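Local coordinates for protein probable glutathione reductase (Sinorhizobium meliloti, PDB 4DNA) that probably reduces glutathione disulfide to glutathione at the expense of NADPH, as an FAD-containing homodimeric disulfide oxidoreductase, at residues Phe4-Phe9 and Lys30-Glu35; Phe9-Gly14 and Glu135-Ala140. One frame throughout, in Å; residues are numbered along the deposited sequence.

Contact 1: residues Phe4-Phe9 and Lys30-Glu35. With FAD (flavin-adenine dinucleotide), chain C.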
ATOM      1  N   PHE A   4      41.436  -1.300 -28.482  1.00104.28           N
ATOM      2  CA  PHE A   4      41.659  -1.205 -27.039  1.00102.82           C
ATOM      3  C   PHE A   4      41.453  -2.549 -26.357  1.00100.81           C
ATOM      4  O   PHE A   4      40.834  -3.449 -26.922  1.00101.60           O
ATOM      5  CB  PHE A   4      40.687  -0.209 -26.392  1.00100.68           C
ATOM      6  CG  PHE A   4      40.512   1.087 -27.142  1.00101.69           C
ATOM      7  CD1 PHE A   4      39.742   1.145 -28.304  1.00101.60           C
ATOM      8  CD2 PHE A   4      41.071   2.264 -26.653  1.00101.74           C
ATOM      9  CE1 PHE A   4      39.563   2.347 -28.977  1.00102.07           C
ATOM     10  CE2 PHE A   4      40.893   3.468 -27.321  1.00101.50           C
ATOM     11  CZ  PHE A   4      40.136   3.510 -28.484  1.00101.83           C
ATOM     12  N   ASP A   5      41.939  -2.659 -25.121  1.00100.44           N
ATOM     13  CA  ASP A   5      41.710  -3.843 -24.300  1.00 99.70           C
ATOM     14  C   ASP A   5      40.224  -4.152 -24.189  1.00 97.46           C
ATOM     15  O   ASP A   5      39.806  -5.285 -24.394  1.00 97.70           O
ATOM     16  CB  ASP A   5      42.300  -3.658 -22.900  1.00 98.48           C
ATOM     17  CG  ASP A   5      43.784  -3.347 -22.922  1.00101.33           C
ATOM     18  OD1 ASP A   5      44.522  -3.886 -23.783  1.00102.75           O
ATOM     19  OD2 ASP A   5      44.215  -2.560 -22.060  1.00101.42           O
ATOM     20  N   TYR A   6      39.429  -3.141 -23.866  1.00 95.79           N
ATOM     21  CA  TYR A   6      37.993  -3.330 -23.712  1.00 94.23           C
ATOM     22  C   TYR A   6      37.240  -2.306 -24.535  1.00 93.46           C
ATOM     23  O   TYR A   6      37.807  -1.300 -24.948  1.00 94.89           O
ATOM     24  CB  TYR A   6      37.585  -3.219 -22.238  1.00 91.94           C
ATOM     25  CG  TYR A   6      38.355  -4.142 -21.320  1.00 91.67           C
ATOM     26  CD1 TYR A   6      38.030  -5.490 -21.226  1.00 91.60           C
ATOM     27  CD2 TYR A   6      39.411  -3.665 -20.553  1.00 92.59           C
ATOM     28  CE1 TYR A   6      38.738  -6.341 -20.391  1.00 93.02           C
ATOM     29  CE2 TYR A   6      40.127  -4.505 -19.714  1.00 92.96           C
ATOM     30  CZ  TYR A   6      39.789  -5.843 -19.633  1.00 92.82           C
ATOM     31  OH  TYR A   6      40.501  -6.680 -18.799  1.00 92.67           O
ATOM     32  N   ASP A   7      35.967  -2.570 -24.788  1.00 92.53           N
ATOM     33  CA  ASP A   7      35.127  -1.572 -25.421  1.00 93.42           C
ATOM     34  C   ASP A   7      34.660  -0.608 -24.344  1.00 89.94           C
ATOM     35  O   ASP A   7      34.516   0.588 -24.595  1.00 88.87           O
ATOM     36  CB  ASP A   7      33.936  -2.222 -26.130  1.00 93.00           C
ATOM     37  CG  ASP A   7      34.362  -3.090 -27.301  1.00 99.04           C
ATOM     38  OD1 ASP A   7      34.713  -2.538 -28.373  1.00 99.42           O
ATOM     39  OD2 ASP A   7      34.351  -4.333 -27.150  1.00100.71           O
ATOM     40  N   LEU A   8      34.457  -1.137 -23.138  1.00 89.18           N
ATOM     41  CA  LEU A   8      33.850  -0.371 -22.061  1.00 85.82           C
ATOM     42  C   LEU A   8      34.353  -0.752 -20.677  1.00 85.87           C
ATOM     43  O   LEU A   8      33.998  -1.807 -20.162  1.00 85.42           O
ATOM     44  CB  LEU A   8      32.326  -0.522 -22.088  1.00 84.21           C
ATOM     45  CG  LEU A   8      31.630   0.197 -20.929  1.00 82.28           C
ATOM     46  CD1 LEU A   8      31.521   1.695 -21.189  1.00 81.26           C
ATOM     47  CD2 LEU A   8      30.264  -0.402 -20.670  1.00 79.53           C
ATOM     48  N   PHE A   9      35.152   0.120 -20.065  1.00 85.61           N
ATOM     49  CA  PHE A   9      35.471  -0.030 -18.650  1.00 84.46           C
ATOM     50  C   PHE A   9      34.482   0.752 -17.792  1.00 81.84           C
ATOM     51  O   PHE A   9      34.161   1.904 -18.095  1.00 80.73           O
ATOM     52  CB  PHE A   9      36.910   0.393 -18.336  1.00 85.33           C
ATOM     53  CG  PHE A   9      37.430  -0.176 -17.044  1.00 85.09           C
ATOM     54  CD1 PHE A   9      37.089   0.402 -15.820  1.00 83.50           C
ATOM     55  CD2 PHE A   9      38.235  -1.301 -17.047  1.00 85.88           C
ATOM     56  CE1 PHE A   9      37.552  -0.126 -14.630  1.00 83.32           C
ATOM     57  CE2 PHE A   9      38.703  -1.832 -15.860  1.00 86.12           C
ATOM     58  CZ  PHE A   9      38.361  -1.245 -14.651  1.00 85.24           C
ATOM     59  N   LYS A  30      33.114  -6.152 -25.302  1.00 91.32           N
ATOM     60  CA  LYS A  30      34.173  -6.361 -24.324  1.00 93.69           C
ATOM     61  C   LYS A  30      34.004  -5.349 -23.183  1.00 91.59           C
ATOM     62  O   LYS A  30      34.276  -4.158 -23.362  1.00 91.76           O
ATOM     63  CB  LYS A  30      35.535  -6.171 -24.986  1.00 97.29           C
ATOM     64  CG  LYS A  30      36.101  -7.387 -25.698  1.00 99.79           C
ATOM     65  CD  LYS A  30      37.272  -7.954 -24.912  1.00 98.60           C
ATOM     66  CE  LYS A  30      38.499  -8.105 -25.795  1.00 99.01           C
ATOM     67  NZ  LYS A  30      39.741  -7.986 -24.984  1.00 99.08           N
ATOM     68  N   VAL A  31      33.545  -5.817 -22.025  1.00 88.18           N
ATOM     69  CA  VAL A  31      33.330  -4.940 -20.865  1.00 87.03           C
ATOM     70  C   VAL A  31      34.219  -5.377 -19.704  1.00 86.37           C
ATOM     71  O   VAL A  31      34.456  -6.569 -19.521  1.00 89.08           O
ATOM     72  CB  VAL A  31      31.844  -4.947 -20.400  1.00 85.63           C
ATOM     73  CG1 VAL A  31      31.617  -4.011 -19.222  1.00 82.86           C
ATOM     74  CG2 VAL A  31      30.901  -4.576 -21.538  1.00 86.77           C
ATOM     75  N   ALA A  32      34.716  -4.422 -18.928  1.00 85.29           N
ATOM     76  CA  ALA A  32      35.398  -4.729 -17.669  1.00 86.16           C
ATOM     77  C   ALA A  32      34.842  -3.873 -16.518  1.00 83.89           C
ATOM     78  O   ALA A  32      34.469  -2.716 -16.724  1.00 83.11           O
ATOM     79  CB  ALA A  32      36.896  -4.531 -17.819  1.00 87.17           C
ATOM     80  N   ILE A  33      34.777  -4.436 -15.314  1.00 82.65           N
ATOM     81  CA  ILE A  33      34.244  -3.694 -14.164  1.00 80.53           C
ATOM     82  C   ILE A  33      35.038  -3.917 -12.872  1.00 81.00           C
ATOM     83  O   ILE A  33      35.377  -5.051 -12.524  1.00 82.69           O
ATOM     84  CB  ILE A  33      32.718  -3.945 -13.960  1.00 80.30           C
ATOM     85  CG1 ILE A  33      32.182  -3.171 -12.737  1.00 78.08           C
ATOM     86  CG2 ILE A  33      32.402  -5.436 -13.893  1.00 79.79           C
ATOM     87  CD1 ILE A  33      30.686  -2.923 -12.735  1.00 75.24           C
ATOM     88  N   ALA A  34      35.325  -2.824 -12.171  1.00 80.17           N
ATOM     89  CA  ALA A  34      36.114  -2.874 -10.947  1.00 81.94           C
ATOM     90  C   ALA A  34      35.367  -2.332  -9.728  1.00 81.49           C
ATOM     91  O   ALA A  34      34.880  -1.194  -9.743  1.00 79.76           O
ATOM     92  CB  ALA A  34      37.414  -2.115 -11.144  1.00 82.01           C
ATOM     93  N   GLU A  35      35.280  -3.146  -8.675  1.00 81.01           N
ATOM     94  CA  GLU A  35      34.753  -2.673  -7.392  1.00 79.58           C
ATOM     95  C   GLU A  35      35.807  -2.810  -6.292  1.00 81.59           C
ATOM     96  O   GLU A  35      36.374  -3.889  -6.095  1.00 83.07           O
ATOM     97  CB  GLU A  35      33.450  -3.394  -7.017  1.00 78.46           C
ATOM     98  CG  GLU A  35      33.027  -3.248  -5.560  1.00 78.69           C
ATOM     99  CD  GLU A  35      32.461  -1.872  -5.216  1.00 75.10           C
ATOM    100  OE1 GLU A  35      31.476  -1.458  -5.861  1.00 74.25           O
ATOM    101  OE2 GLU A  35      32.975  -1.207  -4.282  1.00 73.65           O
TER
HETATM  102  PA  FAD C 500      26.962   3.246  -5.399  1.00 71.98           P
HETATM  103  O1A FAD C 500      27.272   4.325  -4.375  1.00 70.48           O
HETATM  104  O2A FAD C 500      25.781   2.311  -5.261  1.00 72.80           O
HETATM  105  O5B FAD C 500      28.261   2.319  -5.581  1.00 72.78           O
HETATM  106  C5B FAD C 500      29.375   2.689  -6.403  1.00 72.43           C
HETATM  107  C4B FAD C 500      30.483   1.705  -6.063  1.00 72.55           C
HETATM  108  O4B FAD C 500      31.756   2.107  -6.567  1.00 71.01           O
HETATM  109  C3B FAD C 500      30.621   1.586  -4.557  1.00 72.84           C
HETATM  110  O3B FAD C 500      30.409   0.216  -4.189  1.00 71.60           O
HETATM  111  C2B FAD C 500      32.022   2.085  -4.261  1.00 72.62           C
HETATM  112  O2B FAD C 500      32.616   1.366  -3.180  1.00 72.55           O
HETATM  113  C1B FAD C 500      32.755   1.858  -5.576  1.00 73.72           C
HETATM  114  N9A FAD C 500      33.884   2.788  -5.814  1.00 74.97           N
HETATM  115  C8A FAD C 500      33.942   4.059  -5.373  1.00 75.00           C
HETATM  116  N7A FAD C 500      35.077   4.685  -5.766  1.00 76.00           N
HETATM  117  C5A FAD C 500      35.765   3.793  -6.487  1.00 76.74           C
HETATM  118  C6A FAD C 500      37.055   3.830  -7.194  1.00 78.41           C
HETATM  119  N6A FAD C 500      37.775   4.978  -7.144  1.00 79.46           N
HETATM  120  N1A FAD C 500      37.454   2.706  -7.847  1.00 78.97           N
HETATM  121  C2A FAD C 500      36.693   1.584  -7.848  1.00 78.08           C
HETATM  122  N3A FAD C 500      35.499   1.486  -7.218  1.00 77.06           N
HETATM  123  C4A FAD C 500      34.987   2.543  -6.529  1.00 76.58           C
HETATM  124  N1  FAD C 500      17.939   5.170  -2.565  1.00 64.60           N
HETATM  125  C2  FAD C 500      16.659   4.826  -2.836  1.00 64.16           C
HETATM  126  O2  FAD C 500      16.234   4.930  -4.007  1.00 64.41           O
HETATM  127  N3  FAD C 500      15.830   4.377  -1.875  1.00 64.02           N
HETATM  128  C4  FAD C 500      16.204   4.238  -0.588  1.00 64.26           C
HETATM  129  O4  FAD C 500      15.399   3.804   0.272  1.00 64.22           O
HETATM  130  C4X FAD C 500      17.594   4.605  -0.215  1.00 64.55           C
HETATM  131  N5  FAD C 500      18.050   4.492   1.052  1.00 64.58           N
HETATM  132  C5X FAD C 500      19.334   4.832   1.346  1.00 65.29           C
HETATM  133  C6  FAD C 500      19.804   4.715   2.655  1.00 65.50           C
HETATM  134  C7  FAD C 500      21.119   5.071   2.971  1.00 65.90           C
HETATM  135  C7M FAD C 500      21.580   4.925   4.399  1.00 66.33           C
HETATM  136  C8  FAD C 500      22.041   5.565   1.899  1.00 66.03           C
HETATM  137  C8M FAD C 500      23.470   5.948   2.174  1.00 66.53           C
HETATM  138  C9  FAD C 500      21.574   5.684   0.597  1.00 66.02           C
HETATM  139  C9A FAD C 500      20.261   5.340   0.282  1.00 65.10           C
HETATM  140  N10 FAD C 500      19.801   5.462  -1.045  1.00 65.06           N
HETATM  141  C10 FAD C 500      18.462   5.096  -1.319  1.00 64.81           C
HETATM  142  C1' FAD C 500      20.710   5.967  -2.090  1.00 65.65           C
HETATM  143  C2' FAD C 500      21.285   4.871  -2.977  1.00 67.39           C
HETATM  144  O2' FAD C 500      21.935   3.889  -2.164  1.00 66.91           O
HETATM  145  C3' FAD C 500      22.246   5.466  -4.008  1.00 69.69           C
HETATM  146  O3' FAD C 500      21.591   6.572  -4.640  1.00 68.86           O
HETATM  147  C4' FAD C 500      22.676   4.462  -5.079  1.00 68.81           C
HETATM  148  O4' FAD C 500      23.471   3.433  -4.477  1.00 70.33           O
HETATM  149  C5' FAD C 500      23.481   5.140  -6.175  1.00 70.03           C
HETATM  150  O5' FAD C 500      24.435   4.209  -6.682  1.00 71.78           O
HETATM  151  P   FAD C 500      25.709   4.627  -7.586  1.00 71.47           P
HETATM  152  O1P FAD C 500      25.584   3.980  -8.952  1.00 71.86           O
HETATM  153  O2P FAD C 500      25.952   6.113  -7.473  1.00 71.28           O
HETATM  154  O3P FAD C 500      26.946   3.889  -6.876  1.00 72.18           O
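Leu8 and Phe9 run parallel to Val31 and Ala32, with CA atoms 4.8 Å apart in both pairs. These are the first two strands of the Rossmann-type beta-alpha-beta unit that holds FAD, joined through helix 15-25. Ala32 N donates to Leu8 O at 3.0 Å. Just before strand 31-35, Lys30 O accepts two bonds, from Asp7 N (2.7 Å) and Leu8 N, the latter nearly in line with the carbonyl. Asp7 returns the grip: OD2 takes Lys30 N at 2.9 Å through its anti lone pair, the two side chains crossing at about a right angle. The lysine chain bends at chi2 and chi3, which brings NZ to Asp5 O (2.8 Å). The Tyr6 ring lies flat against the Ala32 methyl, a CH-pi contact with CB 3.5 Å from the ring centroid and only 4° off its normal, while OH bonds to Glu109. With an alanine here, the Ala32 methyl would probably lose its aromatic cover and the Glu109 carboxylate its hydroxyl partner. On the same side of the sheet, Phe9 brings CD2 against Ala32 CB and CZ against Ala34 CB. Leu8 and Val31 lie side by side on the other side, both touching Ala24 of helix 15-25. Glu35 ends the run at the cofactor: with CG anti to the backbone N (chi1 165°) and a bend at chi2, its carboxylate accepts FAD O3B on OE1 at 2.6 Å and FAD O2B on OE2 at 2.8 Å.

Contact 2: residues Phe9-Gly14 and Glu135-Ala140. With FAD (flavin-adenine dinucleotide), chain C.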
ATOM      1  N   PHE A   9      35.152   0.120 -20.065  1.00 85.61           N
ATOM      2  CA  PHE A   9      35.471  -0.030 -18.650  1.00 84.46           C
ATOM      3  C   PHE A   9      34.482   0.752 -17.792  1.00 81.84           C
ATOM      4  O   PHE A   9      34.161   1.904 -18.095  1.00 80.73           O
ATOM      5  CB  PHE A   9      36.910   0.393 -18.336  1.00 85.33           C
ATOM      6  CG  PHE A   9      37.430  -0.176 -17.044  1.00 85.09           C
ATOM      7  CD1 PHE A   9      37.089   0.402 -15.820  1.00 83.50           C
ATOM      8  CD2 PHE A   9      38.235  -1.301 -17.047  1.00 85.88           C
ATOM      9  CE1 PHE A   9      37.552  -0.126 -14.630  1.00 83.32           C
ATOM     10  CE2 PHE A   9      38.703  -1.832 -15.860  1.00 86.12           C
ATOM     11  CZ  PHE A   9      38.361  -1.245 -14.651  1.00 85.24           C
ATOM     12  N   VAL A  10      34.005   0.102 -16.733  1.00 79.69           N
ATOM     13  CA  VAL A  10      33.070   0.679 -15.771  1.00 77.13           C
ATOM     14  C   VAL A  10      33.763   0.760 -14.412  1.00 76.20           C
ATOM     15  O   VAL A  10      34.120  -0.269 -13.836  1.00 76.85           O
ATOM     16  CB  VAL A  10      31.805  -0.203 -15.627  1.00 75.14           C
ATOM     17  CG1 VAL A  10      30.919   0.290 -14.501  1.00 74.10           C
ATOM     18  CG2 VAL A  10      31.017  -0.248 -16.919  1.00 75.24           C
ATOM     19  N   ILE A  11      33.964   1.966 -13.898  1.00 74.55           N
ATOM     20  CA  ILE A  11      34.536   2.113 -12.569  1.00 74.21           C
ATOM     21  C   ILE A  11      33.430   2.253 -11.533  1.00 73.08           C
ATOM     22  O   ILE A  11      32.708   3.250 -11.526  1.00 72.43           O
ATOM     23  CB  ILE A  11      35.465   3.333 -12.447  1.00 74.37           C
ATOM     24  CG1 ILE A  11      36.470   3.380 -13.594  1.00 76.69           C
ATOM     25  CG2 ILE A  11      36.199   3.287 -11.118  1.00 76.32           C
ATOM     26  CD1 ILE A  11      37.284   4.661 -13.648  1.00 77.72           C
ATOM     27  N   GLY A  12      33.313   1.260 -10.655  1.00 71.62           N
ATOM     28  CA  GLY A  12      32.334   1.291  -9.567  1.00 72.01           C
ATOM     29  C   GLY A  12      31.265   0.231  -9.732  1.00 74.27           C
ATOM     30  O   GLY A  12      30.596   0.191 -10.759  1.00 75.17           O
ATOM     31  N   GLY A  13      31.103  -0.630  -8.729  1.00 73.69           N
ATOM     32  CA  GLY A  13      30.208  -1.773  -8.837  1.00 73.07           C
ATOM     33  C   GLY A  13      28.919  -1.625  -8.066  1.00 72.86           C
ATOM     34  O   GLY A  13      28.395  -2.593  -7.516  1.00 74.02           O
ATOM     35  N   GLY A  14      28.409  -0.403  -8.007  1.00 72.34           N
ATOM     36  CA  GLY A  14      27.125  -0.157  -7.385  1.00 72.44           C
ATOM     37  C   GLY A  14      26.016  -0.266  -8.412  1.00 72.64           C
ATOM     38  O   GLY A  14      26.209  -0.826  -9.494  1.00 72.52           O
ATOM     39  N   GLU A 135      37.691   1.947 -24.825  1.00 93.01           N
ATOM     40  CA  GLU A 135      37.158   2.928 -25.778  1.00 94.55           C
ATOM     41  C   GLU A 135      36.200   3.930 -25.108  1.00 92.33           C
ATOM     42  O   GLU A 135      36.332   5.144 -25.281  1.00 90.52           O
ATOM     43  CB  GLU A 135      36.472   2.225 -26.959  1.00 95.75           C
ATOM     44  CG  GLU A 135      35.996   3.172 -28.059  1.00 95.76           C
ATOM     45  CD  GLU A 135      35.449   2.453 -29.284  1.00101.61           C
ATOM     46  OE1 GLU A 135      34.458   1.690 -29.149  1.00 98.11           O
ATOM     47  OE2 GLU A 135      36.008   2.662 -30.389  1.00106.71           O
ATOM     48  N   ARG A 136      35.300   3.406 -24.294  1.00 89.38           N
ATOM     49  CA  ARG A 136      34.382   4.213 -23.536  1.00 84.85           C
ATOM     50  C   ARG A 136      34.595   3.893 -22.095  1.00 82.75           C
ATOM     51  O   ARG A 136      34.907   2.779 -21.769  1.00 84.61           O
ATOM     52  CB  ARG A 136      32.968   3.850 -23.906  1.00 82.78           C
ATOM     53  CG  ARG A 136      32.615   4.177 -25.330  1.00 84.93           C
ATOM     54  CD  ARG A 136      32.564   5.670 -25.541  1.00 86.90           C
ATOM     55  NE  ARG A 136      32.401   6.015 -26.947  1.00 89.98           N
ATOM     56  CZ  ARG A 136      33.410   6.270 -27.768  1.00 88.74           C
ATOM     57  NH1 ARG A 136      33.180   6.571 -29.028  1.00 90.80           N
ATOM     58  NH2 ARG A 136      34.649   6.219 -27.323  1.00 88.60           N
ATOM     59  N   ILE A 137      34.439   4.873 -21.223  1.00 81.38           N
ATOM     60  CA  ILE A 137      34.518   4.604 -19.782  1.00 81.60           C
ATOM     61  C   ILE A 137      33.319   5.185 -19.051  1.00 78.44           C
ATOM     62  O   ILE A 137      32.860   6.275 -19.379  1.00 77.57           O
ATOM     63  CB  ILE A 137      35.832   5.109 -19.151  1.00 80.47           C
ATOM     64  CG1 ILE A 137      37.029   4.386 -19.787  1.00 83.19           C
ATOM     65  CG2 ILE A 137      35.828   4.869 -17.646  1.00 79.16           C
ATOM     66  CD1 ILE A 137      38.300   5.206 -19.884  1.00 82.47           C
ATOM     67  N   VAL A 138      32.810   4.438 -18.078  1.00 76.18           N
ATOM     68  CA  VAL A 138      31.733   4.915 -17.232  1.00 73.88           C
ATOM     69  C   VAL A 138      32.199   5.040 -15.789  1.00 72.66           C
ATOM     70  O   VAL A 138      32.716   4.095 -15.212  1.00 74.24           O
ATOM     71  CB  VAL A 138      30.515   3.990 -17.320  1.00 73.44           C
ATOM     72  CG1 VAL A 138      29.498   4.337 -16.241  1.00 71.23           C
ATOM     73  CG2 VAL A 138      29.898   4.093 -18.703  1.00 76.63           C
ATOM     74  N   ILE A 139      32.019   6.216 -15.216  1.00 71.46           N
ATOM     75  CA  ILE A 139      32.402   6.453 -13.839  1.00 72.13           C
ATOM     76  C   ILE A 139      31.153   6.408 -12.941  1.00 70.79           C
ATOM     77  O   ILE A 139      30.489   7.423 -12.713  1.00 69.15           O
ATOM     78  CB  ILE A 139      33.163   7.788 -13.713  1.00 71.40           C
ATOM     79  CG1 ILE A 139      34.460   7.709 -14.492  1.00 72.35           C
ATOM     80  CG2 ILE A 139      33.473   8.115 -12.264  1.00 71.86           C
ATOM     81  CD1 ILE A 139      35.102   9.058 -14.703  1.00 74.45           C
ATOM     82  N   ALA A 140      30.836   5.216 -12.449  1.00 70.99           N
ATOM     83  CA  ALA A 140      29.674   5.013 -11.594  1.00 69.01           C
ATOM     84  C   ALA A 140      30.139   4.733 -10.178  1.00 69.94           C
ATOM     85  O   ALA A 140      29.857   3.686  -9.590  1.00 72.90           O
ATOM     86  CB  ALA A 140      28.821   3.881 -12.124  1.00 72.25           C
TER
HETATM   87  PA  FAD C 500      26.962   3.246  -5.399  1.00 71.98           P
HETATM   88  O1A FAD C 500      27.272   4.325  -4.375  1.00 70.48           O
HETATM   89  O2A FAD C 500      25.781   2.311  -5.261  1.00 72.80           O
HETATM   90  O5B FAD C 500      28.261   2.319  -5.581  1.00 72.78           O
HETATM   91  C5B FAD C 500      29.375   2.689  -6.403  1.00 72.43           C
HETATM   92  C4B FAD C 500      30.483   1.705  -6.063  1.00 72.55           C
HETATM   93  O4B FAD C 500      31.756   2.107  -6.567  1.00 71.01           O
HETATM   94  C3B FAD C 500      30.621   1.586  -4.557  1.00 72.84           C
HETATM   95  O3B FAD C 500      30.409   0.216  -4.189  1.00 71.60           O
HETATM   96  C2B FAD C 500      32.022   2.085  -4.261  1.00 72.62           C
HETATM   97  O2B FAD C 500      32.616   1.366  -3.180  1.00 72.55           O
HETATM   98  C1B FAD C 500      32.755   1.858  -5.576  1.00 73.72           C
HETATM   99  N9A FAD C 500      33.884   2.788  -5.814  1.00 74.97           N
HETATM  100  C8A FAD C 500      33.942   4.059  -5.373  1.00 75.00           C
HETATM  101  N7A FAD C 500      35.077   4.685  -5.766  1.00 76.00           N
HETATM  102  C5A FAD C 500      35.765   3.793  -6.487  1.00 76.74           C
HETATM  103  C6A FAD C 500      37.055   3.830  -7.194  1.00 78.41           C
HETATM  104  N6A FAD C 500      37.775   4.978  -7.144  1.00 79.46           N
HETATM  105  N1A FAD C 500      37.454   2.706  -7.847  1.00 78.97           N
HETATM  106  C2A FAD C 500      36.693   1.584  -7.848  1.00 78.08           C
HETATM  107  N3A FAD C 500      35.499   1.486  -7.218  1.00 77.06           N
HETATM  108  C4A FAD C 500      34.987   2.543  -6.529  1.00 76.58           C
HETATM  109  N1  FAD C 500      17.939   5.170  -2.565  1.00 64.60           N
HETATM  110  C2  FAD C 500      16.659   4.826  -2.836  1.00 64.16           C
HETATM  111  O2  FAD C 500      16.234   4.930  -4.007  1.00 64.41           O
HETATM  112  N3  FAD C 500      15.830   4.377  -1.875  1.00 64.02           N
HETATM  113  C4  FAD C 500      16.204   4.238  -0.588  1.00 64.26           C
HETATM  114  O4  FAD C 500      15.399   3.804   0.272  1.00 64.22           O
HETATM  115  C4X FAD C 500      17.594   4.605  -0.215  1.00 64.55           C
HETATM  116  N5  FAD C 500      18.050   4.492   1.052  1.00 64.58           N
HETATM  117  C5X FAD C 500      19.334   4.832   1.346  1.00 65.29           C
HETATM  118  C6  FAD C 500      19.804   4.715   2.655  1.00 65.50           C
HETATM  119  C7  FAD C 500      21.119   5.071   2.971  1.00 65.90           C
HETATM  120  C7M FAD C 500      21.580   4.925   4.399  1.00 66.33           C
HETATM  121  C8  FAD C 500      22.041   5.565   1.899  1.00 66.03           C
HETATM  122  C8M FAD C 500      23.470   5.948   2.174  1.00 66.53           C
HETATM  123  C9  FAD C 500      21.574   5.684   0.597  1.00 66.02           C
HETATM  124  C9A FAD C 500      20.261   5.340   0.282  1.00 65.10           C
HETATM  125  N10 FAD C 500      19.801   5.462  -1.045  1.00 65.06           N
HETATM  126  C10 FAD C 500      18.462   5.096  -1.319  1.00 64.81           C
HETATM  127  C1' FAD C 500      20.710   5.967  -2.090  1.00 65.65           C
HETATM  128  C2' FAD C 500      21.285   4.871  -2.977  1.00 67.39           C
HETATM  129  O2' FAD C 500      21.935   3.889  -2.164  1.00 66.91           O
HETATM  130  C3' FAD C 500      22.246   5.466  -4.008  1.00 69.69           C
HETATM  131  O3' FAD C 500      21.591   6.572  -4.640  1.00 68.86           O
HETATM  132  C4' FAD C 500      22.676   4.462  -5.079  1.00 68.81           C
HETATM  133  O4' FAD C 500      23.471   3.433  -4.477  1.00 70.33           O
HETATM  134  C5' FAD C 500      23.481   5.140  -6.175  1.00 70.03           C
HETATM  135  O5' FAD C 500      24.435   4.209  -6.682  1.00 71.78           O
HETATM  136  P   FAD C 500      25.709   4.627  -7.586  1.00 71.47           P
HETATM  137  O1P FAD C 500      25.584   3.980  -8.952  1.00 71.86           O
HETATM  138  O2P FAD C 500      25.952   6.113  -7.473  1.00 71.28           O
HETATM  139  O3P FAD C 500      26.946   3.889  -6.876  1.00 72.18           O
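Ile11, Phe9 and Ala140 have the largest shares of the buried surface where strand 9-11 runs beside strand 137-139, the axes 4.7 Å apart and 11° from parallel. Phe9 O receives Val138 N, Val138 O receives Ile11 N at 2.8 Å, and Ile11 O receives Ala140 N, a regular parallel ladder. In the middle rung Ile11 N lies almost exactly on the line of the Val138 carbonyl, with a C=O...N angle of 178°. Phe9 touches the neighbouring strand with the root of its side chain, CB lying 4.3 Å from Ile137 CG1; the ring leads away to Ala115, Val123 and Leu125. Ile11 spreads its two branches. With CG1 beside the backbone N (chi1 -49°), CD1 reaches back over the adjacent strand, to Ile139 CG1 at 4.2 Å and to Ile137 CG2. CG2, anti to that N, meets the adenine instead, 3.6 Å from FAD N1A. Phe9, Ile11, Ile137 and Ile139 thus share one face of the sheet, Val10 and Val138 the other. Ala140 closes the ladder and turns its carbonyl O toward the FAD ribose carbon C5B. Opposite it is Gly12, whose CA lies 3.2 Å from FAD O4B and also approaches Ala140 O; a CB there would collide with that carbonyl. Gly14, at the N-cap of helix 15-25, lies against FAD O5B, where a CB would again clash. The glycine-rich turn from strand to helix, with Gly12 and Gly14 against the ribose end of the cofactor and Gly17 as third glycine, fits the GxGxxG pattern of the FAD-binding Rossmann fold, as expected for this family.

In the fold
Contacts 1 and 2 lie on the two flanks of strand 6-11, the central strand of a five-stranded parallel sheet, their centres 8 Å apart. Phe9 belongs to both: the end of its side chain serves contact 1, while its backbone N and O bond to Arg136 and Val138 of segment 135-140. Val10 N, in contact 2, probably bonds to Ala32 O of contact 1 at 2.9 Å, so successive residues of the shared strand alternate between neighbours. Asp7 O and Arg136 N, also 2.9 Å apart, probably make a similar tie at the strand's start. Both contacts converge on the adenosine half of FAD, where a weak hydrogen bond from Gly13 N to Glu35 OE1 joins them.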